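Local coordinates for sarcoplasmic calcium-binding protein (Branchiostoma lanceolatum, PDB 2SAS) that binds calcium ions through EF-hand loops and seems more abundant in fast-contracting muscles, though its exact physiological role is not established, at residues G24-N29 against D75-E80; W62-G67 against L99-Q104; I10-D15 against Y166-S171; D33-Y38 against A49-M54. One frame throughout, in Å; residues are numbered along the deposited sequence.

Contact 1 of 4, residues G24-N29 against D75-E80. With CA (calcium ion), chain B; CA (calcium ion), chain C.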
loop_
_atom_site.group_PDB
_atom_site.type_symbol
_atom_site.label_atom_id
_atom_site.label_comp_id
_atom_site.label_asym_id
_atom_site.label_seq_id
_atom_site.Cartn_x
_atom_site.Cartn_y
_atom_site.Cartn_z
ATOM N N GLY A 24 12.535 1.469 8.122
ATOM C CA GLY A 24 11.941 0.836 9.271
ATOM C C GLY A 24 12.156 1.591 10.561
ATOM O O GLY A 24 11.892 1.025 11.649
ATOM N N SER A 25 12.662 2.806 10.424
ATOM C CA SER A 25 12.961 3.686 11.559
ATOM C C SER A 25 12.601 5.134 11.119
ATOM O O SER A 25 12.815 5.424 9.951
ATOM C CB SER A 25 14.432 3.792 11.844
ATOM O OG SER A 25 15.134 2.989 12.682
ATOM N N ILE A 26 12.176 5.874 12.103
ATOM C CA ILE A 26 11.858 7.278 12.038
ATOM C C ILE A 26 13.176 7.938 12.584
ATOM O O ILE A 26 13.613 7.483 13.644
ATOM C CB ILE A 26 10.672 7.836 12.882
ATOM C CG1 ILE A 26 9.385 6.985 12.839
ATOM C CG2 ILE A 26 10.319 9.269 12.368
ATOM C CD1 ILE A 26 8.984 6.491 11.435
ATOM N N GLN A 27 13.667 8.925 11.889
ATOM C CA GLN A 27 14.909 9.631 12.308
ATOM C C GLN A 27 14.880 11.020 11.696
ATOM O O GLN A 27 14.082 11.049 10.736
ATOM C CB GLN A 27 16.127 8.906 11.683
ATOM C CG GLN A 27 16.302 7.512 12.279
ATOM C CD GLN A 27 17.468 6.846 11.577
ATOM O OE1 GLN A 27 17.289 5.842 10.874
ATOM N NE2 GLN A 27 18.595 7.450 11.836
ATOM N N ASP A 28 15.632 11.990 12.149
ATOM C CA ASP A 28 15.636 13.319 11.532
ATOM C C ASP A 28 15.712 13.220 10.009
ATOM O O ASP A 28 15.031 13.972 9.321
ATOM C CB ASP A 28 16.741 14.255 12.050
ATOM C CG ASP A 28 16.892 15.563 11.301
ATOM O OD1 ASP A 28 16.078 16.508 11.389
ATOM O OD2 ASP A 28 17.903 15.693 10.543
ATOM N N ASN A 29 16.494 12.317 9.454
ATOM C CA ASN A 29 16.606 12.244 8.007
ATOM C C ASN A 29 15.255 12.052 7.311
ATOM O O ASN A 29 15.159 12.420 6.107
ATOM C CB ASN A 29 17.688 11.305 7.544
ATOM C CG ASN A 29 17.396 9.823 7.697
ATOM O OD1 ASN A 29 16.582 9.424 8.531
ATOM N ND2 ASN A 29 18.049 9.006 6.872
ATOM N N ASP A 75 18.211 8.627 19.397
ATOM C CA ASP A 75 17.661 9.460 18.320
ATOM C C ASP A 75 17.043 8.742 17.140
ATOM O O ASP A 75 16.991 9.289 16.000
ATOM C CB ASP A 75 18.752 10.433 17.769
ATOM C CG ASP A 75 19.169 11.431 18.821
ATOM O OD1 ASP A 75 18.305 11.852 19.594
ATOM O OD2 ASP A 75 20.388 11.737 18.872
ATOM N N VAL A 76 16.626 7.530 17.328
ATOM C CA VAL A 76 15.967 6.726 16.281
ATOM C C VAL A 76 14.649 6.263 16.922
ATOM O O VAL A 76 14.729 5.819 18.097
ATOM C CB VAL A 76 16.833 5.540 15.852
ATOM C CG1 VAL A 76 16.213 4.766 14.686
ATOM C CG2 VAL A 76 18.279 5.917 15.550
ATOM N N VAL A 77 13.523 6.425 16.241
ATOM C CA VAL A 77 12.274 5.898 16.828
ATOM C C VAL A 77 12.059 4.598 16.024
ATOM O O VAL A 77 11.979 4.656 14.777
ATOM C CB VAL A 77 11.098 6.848 16.811
ATOM C CG1 VAL A 77 9.771 6.168 17.180
ATOM C CG2 VAL A 77 11.267 8.092 17.684
ATOM N N SER A 78 12.026 3.448 16.695
ATOM C CA SER A 78 11.799 2.232 15.856
ATOM C C SER A 78 10.300 1.993 15.821
ATOM O O SER A 78 9.541 2.679 16.537
ATOM C CB SER A 78 12.543 1.055 16.520
ATOM O OG SER A 78 12.268 1.133 17.908
ATOM N N TRP A 79 9.917 1.033 15.040
ATOM C CA TRP A 79 8.531 0.563 14.896
ATOM C C TRP A 79 7.973 0.170 16.268
ATOM O O TRP A 79 6.894 0.621 16.656
ATOM C CB TRP A 79 8.456 -0.652 13.973
ATOM C CG TRP A 79 7.143 -1.373 14.125
ATOM C CD1 TRP A 79 6.980 -2.693 14.406
ATOM C CD2 TRP A 79 5.832 -0.817 13.972
ATOM N NE1 TRP A 79 5.638 -3.005 14.408
ATOM C CE2 TRP A 79 4.919 -1.876 14.142
ATOM C CE3 TRP A 79 5.361 0.454 13.635
ATOM C CZ2 TRP A 79 3.535 -1.727 14.006
ATOM C CZ3 TRP A 79 3.975 0.613 13.501
ATOM C CH2 TRP A 79 3.092 -0.439 13.702
ATOM N N GLU A 80 8.716 -0.690 16.947
ATOM C CA GLU A 80 8.385 -1.140 18.310
ATOM C C GLU A 80 8.204 0.029 19.253
ATOM O O GLU A 80 7.192 0.073 20.000
ATOM C CB GLU A 80 9.468 -2.072 18.883
ATOM C CG GLU A 80 9.821 -3.239 17.916
ATOM C CD GLU A 80 10.770 -2.823 16.810
ATOM O OE1 GLU A 80 11.482 -1.829 16.901
ATOM O OE2 GLU A 80 10.764 -3.563 15.811
HETATM CA CA CA B . 13.508 6.327 8.176
HETATM CA CA CA C . 15.233 4.481 19.920
HETATM O O HOH W 1 15.802 2.543 18.847
#

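Contact 2 of 4, residues W62-G67 against L99-Q104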
loop_
_atom_site.group_PDB
_atom_site.type_symbol
_atom_site.label_atom_id
_atom_site.label_comp_id
_atom_site.label_asym_id
_atom_site.label_seq_id
_atom_site.Cartn_x
_atom_site.Cartn_y
_atom_site.Cartn_z
ATOM N N TRP A 62 9.695 16.502 15.284
ATOM C CA TRP A 62 10.654 15.432 15.565
ATOM C C TRP A 62 11.015 15.384 17.065
ATOM O O TRP A 62 11.084 14.334 17.711
ATOM C CB TRP A 62 11.922 15.606 14.739
ATOM C CG TRP A 62 13.065 14.708 15.065
ATOM C CD1 TRP A 62 14.383 15.045 15.328
ATOM C CD2 TRP A 62 12.972 13.275 15.207
ATOM N NE1 TRP A 62 15.117 13.911 15.562
ATOM C CE2 TRP A 62 14.277 12.817 15.508
ATOM C CE3 TRP A 62 11.943 12.364 15.057
ATOM C CZ2 TRP A 62 14.539 11.456 15.648
ATOM C CZ3 TRP A 62 12.180 11.035 15.203
ATOM C CH2 TRP A 62 13.478 10.578 15.514
ATOM N N ARG A 63 11.260 16.572 17.594
ATOM C CA ARG A 63 11.599 16.773 18.998
ATOM C C ARG A 63 10.515 16.188 19.884
ATOM O O ARG A 63 10.810 15.454 20.833
ATOM C CB ARG A 63 11.809 18.245 19.306
ATOM C CG ARG A 63 12.168 18.641 20.712
ATOM C CD ARG A 63 13.359 19.567 20.728
ATOM N NE ARG A 63 14.233 19.353 19.568
ATOM C CZ ARG A 63 14.366 20.289 18.620
ATOM N NH1 ARG A 63 13.654 21.415 18.701
ATOM N NH2 ARG A 63 15.199 20.119 17.591
ATOM N N ASP A 64 9.267 16.492 19.600
ATOM C CA ASP A 64 8.167 15.966 20.440
ATOM C C ASP A 64 8.015 14.471 20.217
ATOM O O ASP A 64 7.636 13.797 21.208
ATOM C CB ASP A 64 6.862 16.693 20.148
ATOM C CG ASP A 64 5.724 16.316 21.077
ATOM O OD1 ASP A 64 5.005 15.355 20.727
ATOM O OD2 ASP A 64 5.518 16.964 22.104
ATOM N N LEU A 65 8.232 13.978 19.011
ATOM C CA LEU A 65 8.078 12.526 18.812
ATOM C C LEU A 65 9.241 11.812 19.532
ATOM O O LEU A 65 8.953 10.892 20.325
ATOM C CB LEU A 65 7.899 12.195 17.354
ATOM C CG LEU A 65 7.914 10.723 16.922
ATOM C CD1 LEU A 65 6.714 10.012 17.453
ATOM C CD2 LEU A 65 8.000 10.710 15.394
ATOM N N LYS A 66 10.457 12.203 19.193
ATOM C CA LYS A 66 11.683 11.645 19.787
ATOM C C LYS A 66 11.586 11.601 21.314
ATOM O O LYS A 66 11.887 10.572 21.945
ATOM C CB LYS A 66 12.913 12.475 19.432
ATOM C CG LYS A 66 14.247 11.801 19.338
ATOM C CD LYS A 66 15.391 12.724 18.974
ATOM C CE LYS A 66 15.907 13.604 20.084
ATOM N NZ LYS A 66 14.995 14.759 20.340
ATOM N N GLY A 67 11.204 12.682 21.929
ATOM C CA GLY A 67 11.071 12.787 23.390
ATOM C C GLY A 67 9.976 11.990 24.032
ATOM O O GLY A 67 9.822 11.947 25.269
ATOM N N LEU A 99 -4.417 13.765 21.407
ATOM C CA LEU A 99 -3.283 13.185 20.696
ATOM C C LEU A 99 -2.025 13.918 21.137
ATOM O O LEU A 99 -2.126 15.122 21.492
ATOM C CB LEU A 99 -3.558 13.336 19.186
ATOM C CG LEU A 99 -3.788 12.021 18.451
ATOM C CD1 LEU A 99 -4.520 11.026 19.349
ATOM C CD2 LEU A 99 -4.618 12.318 17.185
ATOM N N PRO A 100 -0.908 13.224 21.037
ATOM C CA PRO A 100 0.342 13.873 21.437
ATOM C C PRO A 100 0.554 15.010 20.465
ATOM O O PRO A 100 0.213 14.924 19.272
ATOM C CB PRO A 100 1.369 12.769 21.437
ATOM C CG PRO A 100 0.787 11.651 20.603
ATOM C CD PRO A 100 -0.706 11.860 20.586
ATOM N N ALA A 101 1.152 16.064 20.983
ATOM C CA ALA A 101 1.456 17.259 20.251
ATOM C C ALA A 101 2.126 17.071 18.912
ATOM O O ALA A 101 1.790 17.955 18.079
ATOM C CB ALA A 101 2.305 18.209 21.108
ATOM N N TRP A 102 2.983 16.101 18.700
ATOM C CA TRP A 102 3.673 15.952 17.400
ATOM C C TRP A 102 2.609 15.775 16.309
ATOM O O TRP A 102 2.845 16.140 15.157
ATOM C CB TRP A 102 4.705 14.817 17.385
ATOM C CG TRP A 102 4.140 13.449 17.475
ATOM C CD1 TRP A 102 3.875 12.747 18.608
ATOM C CD2 TRP A 102 3.705 12.596 16.391
ATOM N NE1 TRP A 102 3.316 11.531 18.329
ATOM C CE2 TRP A 102 3.209 11.404 16.973
ATOM C CE3 TRP A 102 3.722 12.723 15.005
ATOM C CZ2 TRP A 102 2.730 10.362 16.212
ATOM C CZ3 TRP A 102 3.218 11.697 14.242
ATOM C CH2 TRP A 102 2.731 10.531 14.829
ATOM N N CYS A 103 1.492 15.178 16.737
ATOM C CA CYS A 103 0.341 14.895 15.860
ATOM C C CYS A 103 -0.316 16.174 15.331
ATOM O O CYS A 103 -0.777 16.208 14.193
ATOM C CB CYS A 103 -0.713 14.079 16.615
ATOM S SG CYS A 103 -0.505 12.323 16.339
ATOM N N GLN A 104 -0.351 17.154 16.202
ATOM C CA GLN A 104 -0.889 18.498 15.942
ATOM C C GLN A 104 -0.091 19.151 14.820
ATOM O O GLN A 104 -0.544 20.142 14.238
ATOM C CB GLN A 104 -0.875 19.365 17.202
ATOM C CG GLN A 104 -1.390 18.698 18.474
ATOM C CD GLN A 104 -2.801 18.158 18.319
ATOM O OE1 GLN A 104 -3.610 18.715 17.567
ATOM N NE2 GLN A 104 -3.112 17.070 19.026
#

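Contact 3 of 4, residues I10-D15 against Y166-S171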
loop_
_atom_site.group_PDB
_atom_site.type_symbol
_atom_site.label_atom_id
_atom_site.label_comp_id
_atom_site.label_asym_id
_atom_site.label_seq_id
_atom_site.Cartn_x
_atom_site.Cartn_y
_atom_site.Cartn_z
ATOM N N ILE A 10 -1.711 1.520 12.355
ATOM C CA ILE A 10 -0.538 2.169 12.977
ATOM C C ILE A 10 0.684 1.960 12.062
ATOM O O ILE A 10 1.471 2.865 11.763
ATOM C CB ILE A 10 -0.330 1.796 14.463
ATOM C CG1 ILE A 10 -1.497 2.430 15.313
ATOM C CG2 ILE A 10 0.993 2.433 14.940
ATOM C CD1 ILE A 10 -1.842 1.704 16.635
ATOM N N LYS A 11 0.845 0.764 11.550
ATOM C CA LYS A 11 1.958 0.485 10.627
ATOM C C LYS A 11 1.813 1.478 9.463
ATOM O O LYS A 11 2.765 2.173 9.083
ATOM C CB LYS A 11 2.014 -0.955 10.208
ATOM C CG LYS A 11 3.291 -1.400 9.461
ATOM C CD LYS A 11 4.562 -0.883 10.160
ATOM C CE LYS A 11 5.754 -1.669 9.658
ATOM N NZ LYS A 11 6.127 -1.227 8.274
ATOM N N PHE A 12 0.585 1.569 8.932
ATOM C CA PHE A 12 0.247 2.471 7.849
ATOM C C PHE A 12 0.787 3.859 8.070
ATOM O O PHE A 12 1.460 4.375 7.154
ATOM C CB PHE A 12 -1.228 2.502 7.501
ATOM C CG PHE A 12 -1.611 3.351 6.326
ATOM C CD1 PHE A 12 -1.912 4.692 6.476
ATOM C CD2 PHE A 12 -1.673 2.760 5.052
ATOM C CE1 PHE A 12 -2.310 5.463 5.372
ATOM C CE2 PHE A 12 -2.078 3.522 3.947
ATOM C CZ PHE A 12 -2.396 4.865 4.111
ATOM N N THR A 13 0.513 4.497 9.167
ATOM C CA THR A 13 1.057 5.862 9.435
ATOM C C THR A 13 2.555 5.869 9.604
ATOM O O THR A 13 3.267 6.883 9.289
ATOM C CB THR A 13 0.301 6.457 10.682
ATOM O OG1 THR A 13 0.757 5.706 11.844
ATOM C CG2 THR A 13 -1.223 6.324 10.559
ATOM N N PHE A 14 3.139 4.793 10.130
ATOM C CA PHE A 14 4.615 4.785 10.344
ATOM C C PHE A 14 5.205 4.962 8.948
ATOM O O PHE A 14 5.923 5.907 8.644
ATOM C CB PHE A 14 5.044 3.499 11.057
ATOM C CG PHE A 14 6.466 3.297 11.452
ATOM C CD1 PHE A 14 6.984 3.825 12.640
ATOM C CD2 PHE A 14 7.326 2.574 10.646
ATOM C CE1 PHE A 14 8.325 3.668 12.995
ATOM C CE2 PHE A 14 8.663 2.373 10.955
ATOM C CZ PHE A 14 9.131 2.935 12.141
ATOM N N ASP A 15 4.791 4.021 8.099
ATOM C CA ASP A 15 5.250 3.853 6.744
ATOM C C ASP A 15 5.012 4.930 5.711
ATOM O O ASP A 15 5.892 5.116 4.863
ATOM C CB ASP A 15 4.669 2.540 6.163
ATOM C CG ASP A 15 5.309 1.277 6.654
ATOM O OD1 ASP A 15 6.193 1.341 7.508
ATOM O OD2 ASP A 15 4.934 0.189 6.151
ATOM N N TYR A 166 -7.828 10.981 13.402
ATOM C CA TYR A 166 -8.127 10.469 14.733
ATOM C C TYR A 166 -8.637 9.036 14.698
ATOM O O TYR A 166 -8.222 8.156 15.473
ATOM C CB TYR A 166 -9.211 11.311 15.477
ATOM C CG TYR A 166 -9.438 10.763 16.871
ATOM C CD1 TYR A 166 -8.383 10.806 17.787
ATOM C CD2 TYR A 166 -10.652 10.219 17.325
ATOM C CE1 TYR A 166 -8.474 10.346 19.092
ATOM C CE2 TYR A 166 -10.771 9.725 18.623
ATOM C CZ TYR A 166 -9.694 9.801 19.501
ATOM O OH TYR A 166 -9.813 9.341 20.791
ATOM N N ARG A 167 -9.581 8.797 13.806
ATOM C CA ARG A 167 -10.200 7.466 13.701
ATOM C C ARG A 167 -9.260 6.436 13.098
ATOM O O ARG A 167 -9.437 5.248 13.431
ATOM C CB ARG A 167 -11.492 7.520 12.911
ATOM C CG ARG A 167 -12.570 8.386 13.590
ATOM C CD ARG A 167 -13.645 8.486 12.514
ATOM N NE ARG A 167 -14.861 9.040 13.064
ATOM C CZ ARG A 167 -15.793 8.241 13.614
ATOM N NH1 ARG A 167 -15.589 6.913 13.591
ATOM N NH2 ARG A 167 -16.906 8.759 14.115
ATOM N N LEU A 168 -8.393 6.889 12.252
ATOM C CA LEU A 168 -7.395 6.047 11.588
ATOM C C LEU A 168 -6.414 5.514 12.660
ATOM O O LEU A 168 -5.961 4.392 12.628
ATOM C CB LEU A 168 -6.589 6.930 10.597
ATOM C CG LEU A 168 -5.807 6.310 9.478
ATOM C CD1 LEU A 168 -4.384 6.896 9.382
ATOM C CD2 LEU A 168 -5.673 4.803 9.588
ATOM N N LEU A 169 -6.051 6.433 13.556
ATOM C CA LEU A 169 -5.110 6.143 14.625
ATOM C C LEU A 169 -5.755 5.330 15.765
ATOM O O LEU A 169 -5.055 4.462 16.338
ATOM C CB LEU A 169 -4.445 7.443 15.075
ATOM C CG LEU A 169 -3.076 7.850 14.574
ATOM C CD1 LEU A 169 -2.043 6.727 14.659
ATOM C CD2 LEU A 169 -3.197 8.250 13.088
ATOM N N THR A 170 -6.994 5.592 16.110
ATOM C CA THR A 170 -7.563 4.890 17.271
ATOM C C THR A 170 -8.665 3.905 17.227
ATOM O O THR A 170 -8.662 3.002 18.146
ATOM C CB THR A 170 -7.882 6.023 18.344
ATOM O OG1 THR A 170 -8.960 6.799 17.772
ATOM C CG2 THR A 170 -6.642 6.895 18.623
ATOM N N SER A 171 -9.532 3.852 16.227
ATOM C CA SER A 171 -10.656 2.916 16.254
ATOM C C SER A 171 -10.231 1.464 16.214
ATOM O O SER A 171 -9.337 1.106 15.461
ATOM C CB SER A 171 -11.647 3.141 15.110
ATOM O OG SER A 171 -11.886 4.541 15.014
#

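Contact 4 of 4, residues D33-Y38 against A49-M54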
loop_
_atom_site.group_PDB
_atom_site.type_symbol
_atom_site.label_atom_id
_atom_site.label_comp_id
_atom_site.label_asym_id
_atom_site.label_seq_id
_atom_site.Cartn_x
_atom_site.Cartn_y
_atom_site.Cartn_z
ATOM N N ASP A 33 13.632 14.649 4.499
ATOM C CA ASP A 33 13.008 14.121 3.280
ATOM C C ASP A 33 11.633 14.752 3.042
ATOM O O ASP A 33 11.075 14.816 1.930
ATOM C CB ASP A 33 12.838 12.605 3.341
ATOM C CG ASP A 33 14.008 11.750 2.984
ATOM O OD1 ASP A 33 15.145 12.255 3.141
ATOM O OD2 ASP A 33 13.841 10.561 2.609
ATOM N N MET A 34 11.023 15.209 4.115
ATOM C CA MET A 34 9.703 15.868 3.975
ATOM C C MET A 34 9.956 17.232 3.311
ATOM O O MET A 34 9.215 17.677 2.406
ATOM C CB MET A 34 9.107 15.903 5.337
ATOM C CG MET A 34 8.655 14.504 5.710
ATOM S SD MET A 34 7.887 14.708 7.357
ATOM C CE MET A 34 8.158 13.059 8.021
ATOM N N MET A 35 11.006 17.874 3.777
ATOM C CA MET A 35 11.508 19.175 3.370
ATOM C C MET A 35 11.959 19.122 1.930
ATOM O O MET A 35 11.605 19.988 1.121
ATOM C CB MET A 35 12.643 19.668 4.268
ATOM C CG MET A 35 12.105 20.348 5.486
ATOM S SD MET A 35 11.037 21.748 5.013
ATOM C CE MET A 35 12.307 22.725 4.140
ATOM N N THR A 36 12.732 18.098 1.624
ATOM C CA THR A 36 13.137 17.866 0.238
ATOM C C THR A 36 11.880 17.750 -0.621
ATOM O O THR A 36 11.873 18.287 -1.710
ATOM C CB THR A 36 14.001 16.575 0.015
ATOM O OG1 THR A 36 15.168 16.779 0.818
ATOM C CG2 THR A 36 14.314 16.337 -1.482
ATOM N N ARG A 37 10.894 17.032 -0.188
ATOM C CA ARG A 37 9.620 16.810 -0.949
ATOM C C ARG A 37 9.001 18.202 -1.221
ATOM O O ARG A 37 8.721 18.521 -2.384
ATOM C CB ARG A 37 8.637 16.015 -0.159
ATOM C CG ARG A 37 8.070 14.702 -0.607
ATOM C CD ARG A 37 8.073 13.767 0.589
ATOM N NE ARG A 37 7.161 12.694 0.549
ATOM C CZ ARG A 37 7.076 11.618 -0.233
ATOM N NH1 ARG A 37 7.881 11.425 -1.279
ATOM N NH2 ARG A 37 6.122 10.693 0.007
ATOM N N TYR A 38 8.880 18.935 -0.121
ATOM C CA TYR A 38 8.314 20.274 -0.063
ATOM C C TYR A 38 8.921 21.262 -1.044
ATOM O O TYR A 38 8.185 21.988 -1.735
ATOM C CB TYR A 38 8.365 20.843 1.341
ATOM C CG TYR A 38 7.416 21.953 1.724
ATOM C CD1 TYR A 38 6.024 21.814 1.668
ATOM C CD2 TYR A 38 7.904 23.170 2.179
ATOM C CE1 TYR A 38 5.173 22.829 2.074
ATOM C CE2 TYR A 38 7.078 24.184 2.609
ATOM C CZ TYR A 38 5.699 24.020 2.545
ATOM O OH TYR A 38 4.860 25.058 2.920
ATOM N N ALA A 49 12.175 32.181 3.694
ATOM C CA ALA A 49 11.538 32.243 5.018
ATOM C C ALA A 49 10.446 31.181 5.185
ATOM O O ALA A 49 10.342 30.624 6.292
ATOM C CB ALA A 49 11.050 33.657 5.294
ATOM N N ASP A 50 9.632 30.930 4.160
ATOM C CA ASP A 50 8.548 29.947 4.263
ATOM C C ASP A 50 9.125 28.548 4.515
ATOM O O ASP A 50 8.542 27.792 5.303
ATOM C CB ASP A 50 7.631 29.914 3.033
ATOM C CG ASP A 50 6.893 31.211 2.795
ATOM O OD1 ASP A 50 6.526 31.814 3.795
ATOM O OD2 ASP A 50 6.738 31.640 1.636
ATOM N N TYR A 51 10.219 28.226 3.844
ATOM C CA TYR A 51 10.857 26.913 4.033
ATOM C C TYR A 51 11.434 26.802 5.430
ATOM O O TYR A 51 11.379 25.774 6.087
ATOM C CB TYR A 51 11.875 26.703 2.963
ATOM C CG TYR A 51 11.228 26.416 1.621
ATOM C CD1 TYR A 51 10.477 25.249 1.438
ATOM C CD2 TYR A 51 11.324 27.311 0.574
ATOM C CE1 TYR A 51 9.877 24.949 0.232
ATOM C CE2 TYR A 51 10.729 27.009 -0.654
ATOM C CZ TYR A 51 10.043 25.835 -0.845
ATOM O OH TYR A 51 9.491 25.567 -2.068
ATOM N N LYS A 52 11.957 27.967 5.870
ATOM C CA LYS A 52 12.534 28.033 7.214
ATOM C C LYS A 52 11.474 27.774 8.256
ATOM O O LYS A 52 11.692 26.939 9.168
ATOM C CB LYS A 52 13.333 29.314 7.414
ATOM C CG LYS A 52 14.713 29.157 6.713
ATOM C CD LYS A 52 15.532 30.423 6.996
ATOM C CE LYS A 52 16.796 30.373 6.121
ATOM N NZ LYS A 52 17.706 31.489 6.490
ATOM N N SER A 53 10.321 28.402 8.105
ATOM C CA SER A 53 9.247 28.183 9.098
ATOM C C SER A 53 8.846 26.723 9.115
ATOM O O SER A 53 8.693 26.135 10.182
ATOM C CB SER A 53 8.043 29.057 8.796
ATOM O OG SER A 53 8.530 30.318 8.381
ATOM N N MET A 54 8.646 26.205 7.924
ATOM C CA MET A 54 8.236 24.794 7.735
ATOM C C MET A 54 9.205 23.849 8.456
ATOM O O MET A 54 8.869 22.864 9.117
ATOM C CB MET A 54 8.115 24.536 6.249
ATOM C CG MET A 54 7.902 23.087 5.951
ATOM S SD MET A 54 6.395 22.505 6.753
ATOM C CE MET A 54 5.120 23.588 6.074
#

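Contact 1 of 4, residues G24-N29 against D75-E80
With CG anti to its own carbonyl carbon (chi1 -67°) and an extended chain beyond, Gln27 runs side by side with Val76, whose CG1 stands anti to the backbone N (chi1 -175°). Gln27 CG therefore lies against Val76 CG1 at 3.7 Å. Next to this pair, two backbone bonds join Ile26 and Val77: Ile26 N to Val77 O at 2.9 Å and Val77 N to Ile26 O at 2.8 Å. This reciprocal bonding marks an antiparallel hydrogen-bonded pair, and both bonds are nearly straight. Ile26 and Val77 send their side chains to one face, CB to CB 4.1 Å, where Phe14 and Leu18 also meet Ile26. This is the short beta-sheet that couples the two loops of an EF-hand pair. Replacing Gln27 by an alanine removes its CG and is likely to leave the flank of Val76 without its aliphatic neighbour. Ser25 and Val76 each sit one residue before the bonded pair and serve the metals: Ser25 O binds one calcium at 2.1 Å, with Asp19, Asn21, Asp23 and Asp30, and Val76 O the other at 2.3 Å, with Asp70, Asn72, Asp74, Glu81 and a water. A shift of one loop on binding calcium is thus likely to be felt by the other.

Contact 2 of 4, residues W62-G67 against L99-Q104
Asp64 and Trp102 cross at about a right angle, the carboxylate plane turned 38° from that of the indole. Asp64 OD1 comes in at the edge of the ring, near its plane, 3.5 Å from Trp102 CD1. The same oxygen receives the backbone N of Trp102 at 3.0 Å, but the N-H...O angle of 127° makes this a weak bond. The stronger partner of OD1 is Arg68, one turn further along the helix, which forms a salt bridge with it and also packs on Trp102. Asp64 OD2, the other branch, rests against Ala101 CB at 3.6 Å.

Leu65 meets the indole from a different direction. Its CD1 lies over one face in a CH-pi contact, 3.9 Å from the centroid of the five-membered ring and close to the ring normal. Here helix 48-69, which leads into the second EF-hand calcium loop, meets the approach to helix 103-114, which leads into the third, so the contact ties the two halves of the four-EF-hand chain. Trp102 has CG placed between its backbone N and carbonyl carbon (chi1 68°), which directs the ring toward helix 48-69. The sulfur of Cys103 lies over the opposite face of the indole, 3.7 Å above its plane, which leaves the ring held between Leu65 CD1 and Cys103 SG. Tyr82 and Met85 of helix 79-91 also touch Trp102, extending this buried cluster.

Contact 3 of 4, residues I10-D15 against Y166-S171
The Phe12 ring meets Leu168 at an oblique angle, with Phe12 CD1 and Leu168 CD1 4.4 Å apart, while Phe16 stacks on the same ring from its own helix. Here helix 4-18, the entering helix of the first EF-hand, packs on helix 158-170 of the fourth, bringing the two ends of the four-EF-hand chain together. The segment axes approach to 9.7 Å, with 118° between their N-to-C directions, so the contact is confined to a small buried patch.

Thr13 is at its middle. Its methyl CG2 and Leu168 CD1 reach toward each other tip to tip at 3.4 Å, and CG2 also lies 3.7 Å from Leu169 CD2, where the two side chains cross at a slant. The branch is set by chi1 of 71°: CG2 falls anti to the carbonyl carbon and faces the leucines, while OG1 turns back to its own helix and bonds to Ile10 O at 2.9 Å. Tyr82 OH, the strongest polar partner of Thr13, also hydrogen-bonds to OG1, so this buried hydroxyl is satisfied in an apolar setting. A serine at Thr13 would probably open a gap beside Leu168 and Leu169, since the methyl that fills the space between them would be missing. At the margin, Ile10 lies beside Leu169, its CG1 4.2 Å from Leu169 O and 4.4 Å from Leu169 CD1.

Contact 4 of 4, residues D33-Y38 against A49-M54
Two aromatic rings, Tyr38 and Tyr51, meet where helix 28-42, the exiting helix of the first EF-hand, packs on helix 48-69, which follows it after a short connection. The segment axes approach to 11.0 Å, with 153° between their N-to-C directions, a nearly antiparallel helical hairpin.

Among the aromatic contacts, the two ring planes stand at 85°, with centroids 5.4 Å apart, and the pair is oblique. Tyr38 CD2 comes to the edge of the Tyr51 ring, near its plane. With CG anti to the backbone N (chi1 -158°), Tyr38 reaches across to the facing helix. The hydroxyl of Tyr51 is engaged beyond this pair, by a hydrogen bond with the backbone O of Lys43.

Sulfur and CH-pi contacts come from Met54, which covers a face of Tyr38. Its SD sits 4.7 Å from the ring centroid and close to the ring normal, a Met-aromatic contact, and its CG makes a CH-pi contact at 4.0 Å from the same centroid. The bent chain of Met54 then brings CE to 3.5 Å from Tyr38 OH. Phe109 of helix 103-114 also touches Met54, linking the hairpin to the third EF-hand.

The apolar remainder is Met35, whose chain is bent at chi2 and chi3 and slides past Met54 in the opposite direction. Met35 SD lies 3.5 Å from Met54 CG, and Met35 CE is 4.1 Å from Tyr51 CD1.

In the fold
Contact 3 joins the two ends of the chain and encloses the other three in sequence. Contact 4 is nested within contact 1, whereas contacts 1 and 2 interleave. Helix 28-42 serves contacts 1 and 4, and helix 48-69 serves contacts 2 and 4. The centres of contacts 1 and 2 lie about 13 Å apart, and Trp62 of 62-67 packs on Ile26 and Gln27. Contacts 1 and 3, about 16 Å apart between centres, meet where Phe14 touches Ile26. Contacts 3 and 4 are the most distant, about 24 Å between centres, without touching. The paired calcium loops are thus connected to the helices that hold the four EF-hands in one compact body.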